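Local atomic coordinates of tryptophan synthase alpha chain (PDB entry 2EKC), a protein that probably cleaves indoleglycerol phosphate by a retro-aldol reaction into indole and glyceraldehyde 3-phosphate, as the alpha subunit of tryptophan synthase. Residues A[36-41]-A[86-91]; A[45-50]-A[94-99]; A[121-126]-A[146-151]. All coordinates share one frame; numbering follows the deposited sequence.

Interaction 1: A[36-41]-A[86-91]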
loop_
_atom_site.group_PDB
_atom_site.type_symbol
_atom_site.label_atom_id
_atom_site.label_comp_id
_atom_site.label_asym_id
_atom_site.label_seq_id
_atom_site.Cartn_x
_atom_site.Cartn_y
_atom_site.Cartn_z
ATOM N N ALA A 36 -11.793 -4.180 -10.776
ATOM C CA ALA A 36 -11.511 -4.509 -9.381
ATOM C C ALA A 36 -11.108 -3.252 -8.607
ATOM O O ALA A 36 -11.626 -2.984 -7.521
ATOM C CB ALA A 36 -10.394 -5.545 -9.311
ATOM N N PHE A 37 -10.169 -2.493 -9.163
ATOM C CA PHE A 37 -9.709 -1.255 -8.537
ATOM C C PHE A 37 -10.883 -0.302 -8.285
ATOM O O PHE A 37 -11.020 0.257 -7.200
ATOM C CB PHE A 37 -8.668 -0.570 -9.429
ATOM C CG PHE A 37 -7.247 -1.019 -9.174
ATOM C CD1 PHE A 37 -6.617 -0.724 -7.972
ATOM C CD2 PHE A 37 -6.536 -1.711 -10.147
ATOM C CE1 PHE A 37 -5.291 -1.112 -7.742
ATOM C CE2 PHE A 37 -5.214 -2.102 -9.928
ATOM C CZ PHE A 37 -4.592 -1.801 -8.725
ATOM N N LYS A 38 -11.731 -0.126 -9.289
ATOM C CA LYS A 38 -12.881 0.756 -9.156
ATOM C C LYS A 38 -13.835 0.262 -8.067
ATOM O O LYS A 38 -14.380 1.054 -7.297
ATOM C CB LYS A 38 -13.615 0.861 -10.495
ATOM C CG LYS A 38 -12.830 1.624 -11.554
ATOM C CD LYS A 38 -13.570 1.659 -12.879
ATOM C CE LYS A 38 -12.881 2.583 -13.870
ATOM N NZ LYS A 38 -13.561 2.578 -15.195
ATOM N N GLU A 39 -14.010 -1.053 -7.994
ATOM C CA GLU A 39 -14.904 -1.651 -7.015
ATOM C C GLU A 39 -14.441 -1.417 -5.579
ATOM O O GLU A 39 -15.245 -1.038 -4.722
ATOM C CB GLU A 39 -15.031 -3.152 -7.276
ATOM C CG GLU A 39 -16.108 -3.848 -6.460
ATOM C CD GLU A 39 -17.504 -3.350 -6.801
ATOM O OE1 GLU A 39 -17.718 -2.944 -7.960
ATOM O OE2 GLU A 39 -18.389 -3.379 -5.918
ATOM N N VAL A 40 -13.154 -1.628 -5.304
ATOM C CA VAL A 40 -12.667 -1.433 -3.940
ATOM C C VAL A 40 -12.704 0.039 -3.541
ATOM O O VAL A 40 -12.890 0.366 -2.369
ATOM C CB VAL A 40 -11.228 -2.014 -3.727
ATOM C CG1 VAL A 40 -11.188 -3.469 -4.186
ATOM C CG2 VAL A 40 -10.183 -1.174 -4.451
ATOM N N LEU A 41 -12.554 0.929 -4.514
ATOM C CA LEU A 41 -12.601 2.358 -4.227
ATOM C C LEU A 41 -14.034 2.781 -3.915
ATOM O O LEU A 41 -14.275 3.557 -2.990
ATOM C CB LEU A 41 -12.070 3.159 -5.419
ATOM C CG LEU A 41 -10.564 3.020 -5.673
ATOM C CD1 LEU A 41 -10.215 3.608 -7.022
ATOM C CD2 LEU A 41 -9.787 3.706 -4.558
ATOM N N GLU A 86 -3.552 7.155 -13.519
ATOM C CA GLU A 86 -4.121 8.384 -14.062
ATOM C C GLU A 86 -5.636 8.244 -14.250
ATOM O O GLU A 86 -6.400 9.154 -13.930
ATOM C CB GLU A 86 -3.453 8.732 -15.395
ATOM C CG GLU A 86 -4.031 9.972 -16.071
ATOM C CD GLU A 86 -3.374 10.272 -17.406
ATOM O OE1 GLU A 86 -2.207 10.721 -17.413
ATOM O OE2 GLU A 86 -4.024 10.050 -18.452
ATOM N N THR A 87 -6.067 7.097 -14.763
ATOM C CA THR A 87 -7.486 6.853 -14.979
ATOM C C THR A 87 -8.280 6.902 -13.672
ATOM O O THR A 87 -9.342 7.524 -13.605
ATOM C CB THR A 87 -7.708 5.491 -15.658
ATOM O OG1 THR A 87 -7.121 5.517 -16.966
ATOM C CG2 THR A 87 -9.194 5.191 -15.787
ATOM N N LEU A 88 -7.760 6.257 -12.634
ATOM C CA LEU A 88 -8.439 6.230 -11.340
ATOM C C LEU A 88 -8.383 7.588 -10.641
ATOM O O LEU A 88 -9.324 7.979 -9.953
ATOM C CB LEU A 88 -7.815 5.160 -10.436
ATOM C CG LEU A 88 -7.973 3.698 -10.871
ATOM C CD1 LEU A 88 -7.273 2.806 -9.881
ATOM C CD2 LEU A 88 -9.460 3.338 -10.956
ATOM N N ARG A 89 -7.273 8.296 -10.818
ATOM C CA ARG A 89 -7.094 9.601 -10.205
ATOM C C ARG A 89 -8.199 10.576 -10.609
ATOM O O ARG A 89 -8.636 11.396 -9.802
ATOM C CB ARG A 89 -5.727 10.181 -10.583
ATOM C CG ARG A 89 -5.499 11.608 -10.088
ATOM C CD ARG A 89 -5.762 11.709 -8.593
ATOM N NE ARG A 89 -4.742 11.026 -7.804
ATOM C CZ ARG A 89 -4.986 10.389 -6.663
ATOM N NH1 ARG A 89 -6.220 10.337 -6.175
ATOM N NH2 ARG A 89 -3.989 9.815 -6.000
ATOM N N LYS A 90 -8.657 10.479 -11.852
ATOM C CA LYS A 90 -9.703 11.372 -12.333
ATOM C C LYS A 90 -11.038 11.120 -11.640
ATOM O O LYS A 90 -11.816 12.047 -11.424
ATOM C CB LYS A 90 -9.877 11.226 -13.850
ATOM C CG LYS A 90 -8.589 11.411 -14.643
ATOM C CD LYS A 90 -8.857 11.819 -16.096
ATOM C CE LYS A 90 -9.733 10.816 -16.833
ATOM N NZ LYS A 90 -9.076 9.496 -17.013
ATOM N N GLU A 91 -11.291 9.867 -11.272
ATOM C CA GLU A 91 -12.543 9.499 -10.620
ATOM C C GLU A 91 -12.507 9.607 -9.101
ATOM O O GLU A 91 -13.540 9.799 -8.467
ATOM C CB GLU A 91 -12.927 8.074 -11.015
ATOM C CG GLU A 91 -12.922 7.841 -12.509
ATOM C CD GLU A 91 -13.139 6.388 -12.865
ATOM O OE1 GLU A 91 -14.228 5.858 -12.565
ATOM O OE2 GLU A 91 -12.215 5.776 -13.442
#

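Interaction 2: A[45-50]-A[94-99]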
loop_
_atom_site.group_PDB
_atom_site.type_symbol
_atom_site.label_atom_id
_atom_site.label_comp_id
_atom_site.label_asym_id
_atom_site.label_seq_id
_atom_site.Cartn_x
_atom_site.Cartn_y
_atom_site.Cartn_z
ATOM N N THR A 45 -12.468 1.936 0.290
ATOM C CA THR A 45 -11.012 1.935 0.399
ATOM C C THR A 45 -10.534 3.373 0.639
ATOM O O THR A 45 -10.929 4.294 -0.073
ATOM C CB THR A 45 -10.365 1.362 -0.889
ATOM O OG1 THR A 45 -10.617 -0.049 -0.958
ATOM C CG2 THR A 45 -8.869 1.606 -0.902
ATOM N N ASP A 46 -9.691 3.559 1.650
ATOM C CA ASP A 46 -9.175 4.886 1.992
ATOM C C ASP A 46 -7.837 5.202 1.340
ATOM O O ASP A 46 -7.553 6.354 1.012
ATOM C CB ASP A 46 -9.037 5.005 3.504
ATOM C CG ASP A 46 -10.363 4.837 4.211
ATOM O OD1 ASP A 46 -11.240 5.700 4.003
ATOM O OD2 ASP A 46 -10.534 3.843 4.954
ATOM N N ILE A 47 -7.015 4.175 1.174
ATOM C CA ILE A 47 -5.697 4.329 0.569
ATOM C C ILE A 47 -5.493 3.151 -0.365
ATOM O O ILE A 47 -5.712 1.999 0.018
ATOM C CB ILE A 47 -4.584 4.323 1.638
ATOM C CG1 ILE A 47 -4.740 5.536 2.557
ATOM C CG2 ILE A 47 -3.206 4.330 0.963
ATOM C CD1 ILE A 47 -3.796 5.524 3.745
ATOM N N LEU A 48 -5.069 3.438 -1.587
ATOM C CA LEU A 48 -4.868 2.391 -2.574
ATOM C C LEU A 48 -3.407 2.035 -2.791
ATOM O O LEU A 48 -2.556 2.918 -2.879
ATOM C CB LEU A 48 -5.482 2.831 -3.907
ATOM C CG LEU A 48 -5.528 1.803 -5.033
ATOM C CD1 LEU A 48 -6.483 0.681 -4.638
ATOM C CD2 LEU A 48 -5.986 2.465 -6.325
ATOM N N GLU A 49 -3.111 0.736 -2.849
ATOM C CA GLU A 49 -1.756 0.286 -3.138
ATOM C C GLU A 49 -1.859 -0.320 -4.536
ATOM O O GLU A 49 -2.609 -1.280 -4.753
ATOM C CB GLU A 49 -1.270 -0.785 -2.161
ATOM C CG GLU A 49 -1.216 -0.366 -0.708
ATOM C CD GLU A 49 -0.420 -1.352 0.133
ATOM O OE1 GLU A 49 -0.468 -2.562 -0.170
ATOM O OE2 GLU A 49 0.248 -0.918 1.096
ATOM N N ILE A 50 -1.114 0.248 -5.474
ATOM C CA ILE A 50 -1.127 -0.200 -6.862
ATOM C C ILE A 50 0.069 -1.095 -7.153
ATOM O O ILE A 50 1.212 -0.641 -7.102
ATOM C CB ILE A 50 -1.099 1.025 -7.811
ATOM C CG1 ILE A 50 -2.267 1.963 -7.473
ATOM C CG2 ILE A 50 -1.165 0.566 -9.261
ATOM C CD1 ILE A 50 -2.333 3.245 -8.334
ATOM N N ASP A 94 -9.232 12.582 -4.217
ATOM C CA ASP A 94 -8.552 12.670 -2.933
ATOM C C ASP A 94 -8.025 11.388 -2.295
ATOM O O ASP A 94 -7.410 11.445 -1.234
ATOM C CB ASP A 94 -9.462 13.396 -1.942
ATOM C CG ASP A 94 -10.132 14.613 -2.559
ATOM O OD1 ASP A 94 -9.414 15.468 -3.129
ATOM O OD2 ASP A 94 -11.376 14.711 -2.480
ATOM N N ILE A 95 -8.257 10.240 -2.922
ATOM C CA ILE A 95 -7.767 8.978 -2.369
ATOM C C ILE A 95 -6.262 8.838 -2.612
ATOM O O ILE A 95 -5.800 8.873 -3.754
ATOM C CB ILE A 95 -8.471 7.752 -3.013
ATOM C CG1 ILE A 95 -9.983 7.814 -2.768
ATOM C CG2 ILE A 95 -7.870 6.454 -2.457
ATOM C CD1 ILE A 95 -10.385 7.801 -1.308
ATOM N N PRO A 96 -5.472 8.689 -1.539
ATOM C CA PRO A 96 -4.021 8.543 -1.699
ATOM C C PRO A 96 -3.682 7.280 -2.498
ATOM O O PRO A 96 -4.242 6.211 -2.237
ATOM C CB PRO A 96 -3.525 8.435 -0.257
ATOM C CG PRO A 96 -4.542 9.187 0.514
ATOM C CD PRO A 96 -5.836 8.750 -0.113
ATOM N N PHE A 97 -2.774 7.408 -3.463
ATOM C CA PHE A 97 -2.331 6.282 -4.283
ATOM C C PHE A 97 -0.876 5.963 -3.940
ATOM O O PHE A 97 -0.004 6.830 -4.044
ATOM C CB PHE A 97 -2.393 6.616 -5.783
ATOM C CG PHE A 97 -3.786 6.653 -6.364
ATOM C CD1 PHE A 97 -4.912 6.533 -5.561
ATOM C CD2 PHE A 97 -3.959 6.835 -7.737
ATOM C CE1 PHE A 97 -6.191 6.595 -6.108
ATOM C CE2 PHE A 97 -5.232 6.901 -8.298
ATOM C CZ PHE A 97 -6.352 6.781 -7.480
ATOM N N LEU A 98 -0.615 4.722 -3.545
ATOM C CA LEU A 98 0.742 4.292 -3.213
ATOM C C LEU A 98 1.184 3.256 -4.231
ATOM O O LEU A 98 0.543 2.209 -4.380
ATOM C CB LEU A 98 0.794 3.665 -1.819
ATOM C CG LEU A 98 0.559 4.546 -0.599
ATOM C CD1 LEU A 98 0.657 3.685 0.648
ATOM C CD2 LEU A 98 1.581 5.670 -0.561
ATOM N N LEU A 99 2.264 3.547 -4.944
ATOM C CA LEU A 99 2.772 2.615 -5.936
ATOM C C LEU A 99 3.637 1.574 -5.245
ATOM O O LEU A 99 4.589 1.920 -4.535
ATOM C CB LEU A 99 3.608 3.342 -6.996
ATOM C CG LEU A 99 4.232 2.422 -8.052
ATOM C CD1 LEU A 99 3.139 1.872 -8.966
ATOM C CD2 LEU A 99 5.274 3.181 -8.864
#

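Interaction 3: A[121-126]-A[146-151]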
loop_
_atom_site.group_PDB
_atom_site.type_symbol
_atom_site.label_atom_id
_atom_site.label_comp_id
_atom_site.label_asym_id
_atom_site.label_seq_id
_atom_site.Cartn_x
_atom_site.Cartn_y
_atom_site.Cartn_z
ATOM N N LYS A 121 1.390 11.144 -13.070
ATOM C CA LYS A 121 0.221 10.285 -13.247
ATOM C C LYS A 121 -0.624 10.022 -11.999
ATOM O O LYS A 121 -1.407 9.075 -11.975
ATOM C CB LYS A 121 0.645 8.945 -13.853
ATOM C CG LYS A 121 1.328 9.055 -15.205
ATOM C CD LYS A 121 0.367 9.491 -16.289
ATOM C CE LYS A 121 1.061 9.530 -17.644
ATOM N NZ LYS A 121 0.129 9.919 -18.736
ATOM N N GLY A 122 -0.468 10.844 -10.967
ATOM C CA GLY A 122 -1.283 10.673 -9.775
ATOM C C GLY A 122 -0.756 9.878 -8.594
ATOM O O GLY A 122 -1.480 9.701 -7.614
ATOM N N ILE A 123 0.479 9.396 -8.655
ATOM C CA ILE A 123 1.019 8.624 -7.533
ATOM C C ILE A 123 1.386 9.568 -6.389
ATOM O O ILE A 123 1.982 10.622 -6.609
ATOM C CB ILE A 123 2.272 7.809 -7.947
ATOM C CG1 ILE A 123 1.897 6.762 -9.004
ATOM C CG2 ILE A 123 2.879 7.129 -6.724
ATOM C CD1 ILE A 123 0.899 5.708 -8.516
ATOM N N ASP A 124 1.022 9.189 -5.168
ATOM C CA ASP A 124 1.310 10.015 -4.003
ATOM C C ASP A 124 2.579 9.610 -3.268
ATOM O O ASP A 124 3.254 10.459 -2.689
ATOM C CB ASP A 124 0.131 9.979 -3.035
ATOM C CG ASP A 124 -1.081 10.686 -3.585
ATOM O OD1 ASP A 124 -0.984 11.908 -3.820
ATOM O OD2 ASP A 124 -2.115 10.024 -3.790
ATOM N N GLY A 125 2.892 8.317 -3.285
ATOM C CA GLY A 125 4.090 7.835 -2.614
ATOM C C GLY A 125 4.426 6.414 -3.027
ATOM O O GLY A 125 3.705 5.820 -3.828
ATOM N N PHE A 126 5.517 5.871 -2.491
ATOM C CA PHE A 126 5.928 4.505 -2.817
ATOM C C PHE A 126 6.008 3.598 -1.599
ATOM O O PHE A 126 6.116 4.054 -0.465
ATOM C CB PHE A 126 7.341 4.449 -3.438
ATOM C CG PHE A 126 7.512 5.208 -4.733
ATOM C CD1 PHE A 126 6.432 5.516 -5.551
ATOM C CD2 PHE A 126 8.796 5.570 -5.154
ATOM C CE1 PHE A 126 6.626 6.173 -6.775
ATOM C CE2 PHE A 126 9.005 6.223 -6.367
ATOM C CZ PHE A 126 7.915 6.527 -7.183
ATOM N N TYR A 146 10.532 15.232 -5.976
ATOM C CA TYR A 146 9.276 15.116 -6.714
ATOM C C TYR A 146 8.051 15.036 -5.814
ATOM O O TYR A 146 6.949 14.722 -6.265
ATOM C CB TYR A 146 9.334 13.904 -7.654
ATOM C CG TYR A 146 10.306 14.096 -8.799
ATOM C CD1 TYR A 146 9.919 14.748 -9.971
ATOM C CD2 TYR A 146 11.633 13.689 -8.684
ATOM C CE1 TYR A 146 10.834 14.993 -10.999
ATOM C CE2 TYR A 146 12.555 13.929 -9.701
ATOM C CZ TYR A 146 12.149 14.582 -10.855
ATOM O OH TYR A 146 13.069 14.823 -11.855
ATOM N N VAL A 147 8.249 15.334 -4.536
ATOM C CA VAL A 147 7.159 15.323 -3.571
ATOM C C VAL A 147 6.381 14.009 -3.590
ATOM O O VAL A 147 5.156 13.991 -3.741
ATOM C CB VAL A 147 6.181 16.499 -3.827
ATOM C CG1 VAL A 147 5.244 16.668 -2.644
ATOM C CG2 VAL A 147 6.967 17.786 -4.074
ATOM N N LEU A 148 7.116 12.909 -3.457
ATOM C CA LEU A 148 6.535 11.573 -3.400
ATOM C C LEU A 148 6.802 11.095 -1.973
ATOM O O LEU A 148 7.948 11.062 -1.526
ATOM C CB LEU A 148 7.218 10.651 -4.405
ATOM C CG LEU A 148 6.896 10.948 -5.868
ATOM C CD1 LEU A 148 7.841 10.185 -6.775
ATOM C CD2 LEU A 148 5.447 10.572 -6.146
ATOM N N SER A 149 5.738 10.737 -1.264
ATOM C CA SER A 149 5.838 10.315 0.124
ATOM C C SER A 149 6.606 9.010 0.340
ATOM O O SER A 149 6.292 7.980 -0.252
ATOM C CB SER A 149 4.429 10.201 0.709
ATOM O OG SER A 149 4.451 10.216 2.118
ATOM N N PHE A 150 7.617 9.067 1.199
ATOM C CA PHE A 150 8.413 7.888 1.510
ATOM C C PHE A 150 7.759 7.141 2.675
ATOM O O PHE A 150 7.530 7.709 3.745
ATOM C CB PHE A 150 9.843 8.286 1.891
ATOM C CG PHE A 150 10.754 7.115 2.108
ATOM C CD1 PHE A 150 11.218 6.371 1.030
ATOM C CD2 PHE A 150 11.127 6.736 3.395
ATOM C CE1 PHE A 150 12.042 5.262 1.232
ATOM C CE2 PHE A 150 11.948 5.632 3.609
ATOM C CZ PHE A 150 12.407 4.892 2.525
ATOM N N VAL A 151 7.460 5.867 2.458
ATOM C CA VAL A 151 6.821 5.045 3.479
ATOM C C VAL A 151 7.769 3.938 3.948
ATOM O O VAL A 151 7.922 2.919 3.283
ATOM C CB VAL A 151 5.532 4.407 2.923
ATOM C CG1 VAL A 151 4.864 3.554 3.993
ATOM C CG2 VAL A 151 4.582 5.504 2.436
HETATM O O HOH W 1 2.890 12.930 -2.020
HETATM O O HOH W 2 8.693 4.864 0.163
#

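Interaction 1: A[36-41]-A[86-91]
Leu-88 reaches across from helix 78-91 and sets its forked end into the side of helix 30-42, where Phe-37, Lys-38 and Leu-41 receive it. Its two methyls divide the work. CD1 lies 3.7 Å from Phe-37 CB and also approaches the root of the ring, the leucine and phenylalanine side chains meeting at about a right angle. CD2 turns to the other neighbours, 3.8 Å from Lys-38 CG and 4.0 Å from Leu-41 CD1. The fork can straddle these partners because CG of Leu-88 stands opposite its own carbonyl carbon (chi1 -66°) and CD1 continues the extended line of the chain (chi2 179°), with CD2 branching off to the side.

Further out, the aliphatic chain of Lys-38 runs extended past Leu-88 and crosses Glu-91 nearly perpendicularly. Lys-38 CE comes within 3.3 Å of Glu-91 OE2, closer than the charged nitrogen itself: Lys-38 NZ is 3.9 Å from that oxygen, a long salt bridge. No hydrogen bond joins the two segments.

The backbones keep a wide spacing, with local helix axes 11.2 Å apart and inclined by 28°, so side chains alone bridge the gap. Beneath them, Leu-48 of strand 47-51 touches both Phe-37 and Leu-88, while Phe-92 and Ile-95 pack on Leu-41. From helix 78-91, Arg-89 pairs with Asp-124 and also binds the carbonyl of Ile-95.

This is the meeting of two outer helices of a TIM barrel, layered from inside outward: apolar against the strands, charged at the surface. The long ion pair is likely to add only a modest, solvent-screened attraction, leaving the fit of one leucine among three neighbours as the main chemistry of the contact.

Interaction 2: A[45-50]-A[94-99]
Leu-48 and Phe-97 come together through different first torsions: CG of Leu-48 stands opposite the backbone N (chi1 -173°), whereas that of Phe-97 stands opposite its carbonyl carbon (chi1 -74°). Leu-48 CD2 is thereby brought over one face of the phenylalanine ring, 4.1 Å above its plane and displaced toward the rim. Ile-50, on the same side of the sheet, offers CD1 to the ring at 4.0 Å from Phe-97 CD2. On the other side, Ile-47 CG2 rests 3.9 Å from Leu-98 CD1, and Glu-49 projects there beside Leu-98.

Three backbone bonds stitch the strands in parallel register. Leu-48 gives its N-H to the carbonyl of Pro-96 and receives the N-H of Leu-98 on its own oxygen, a short link of 2.7 Å from Leu-98 N to Leu-48 O. Ile-50 N then bonds to Leu-98 O, and Glu-49 CA adds a CA-H...O contact to that same oxygen.

Just ahead of the strands, in the loops that lead into them, apolar groups meet a carbonyl. Ile-95 CG2 lies 3.5 Å from Asp-46 O and Pro-96 CD lies 3.2 Å from it, so this buried oxygen meets carbon and has no hydrogen-bond partner in the model. An alanine in place of Ile-95 has neither CG2 nor CD1 and would probably leave a gap over the carbonyls of Thr-45 and Asp-46, beside the loop leading into strand 47-51. The carboxylate of Asp-46 has its partner elsewhere, in a salt bridge with Lys-257.

Ser-85 and Leu-88 of helix 78-91 pack on Phe-97, which marks this side of the sheet as the outer, helix-covered one. The alternation, with Glu-49, a predicted proton acceptor, on the opposite side, is that of adjacent parallel strands in a TIM barrel.

Interaction 3: A[121-126]-A[146-151]
Phe-126 and Leu-148 meet obliquely, the leucine bringing CD1 to the far end of the ring, 3.7 Å from Phe-126 CZ. The ring gets there because its CG stands opposite the carbonyl carbon (chi1 -61°). The other methyl of the leucine, CD2, turns back and sits 3.5 Å from Ile-123 O. At the opposite end of the contact Val-151 lays CB 3.5 Å from Phe-126 O.

Between these side chains the backbones join. Ser-149 N binds Asp-124 O at 2.9 Å, in the carbonyl plane on a lone pair, and a water bridges that same oxygen to Val-147 O. Phe-126 N returns a longer bond to Ser-149 O. Gly-125 CA lies 3.2 Å from Ser-149 O, and a side chain at this glycine would clash with that carbonyl. A second water links Phe-126 O to Val-151 N, accepting from the nitrogen and donating to the oxygen.

The contact closes the beta-alpha-beta unit of strand 125-127, helix 133-145 and strand 149-154. Met-143 of that helix packs on both Phe-126 and Leu-148, Cys-115 of helix 111-120 also touches Leu-148, and strand 97-100 lies beside strand 125-127.

In the fold
The three contacts form successive pieces of one barrel wall and its jacket. Interaction 1 lies outside interaction 2, their centres about 9 Å apart, with Phe-37 CD1 3.6 Å from Leu-48 CD1. Interaction 2 passes into interaction 3 through the sheet, where Leu-99 N bonds to Gly-125 O at 2.9 Å. Asp-124 ties all three together: its OD2 lies 2.7 Å from Phe-97 N and 2.9 Å from Arg-89 NH2. Glu-49, a predicted proton acceptor, belongs to interaction 2. Its side chain is about 8 Å from that of Asp-60, the other predicted one, and about 7 Å from those of Phe-37 and Val-151.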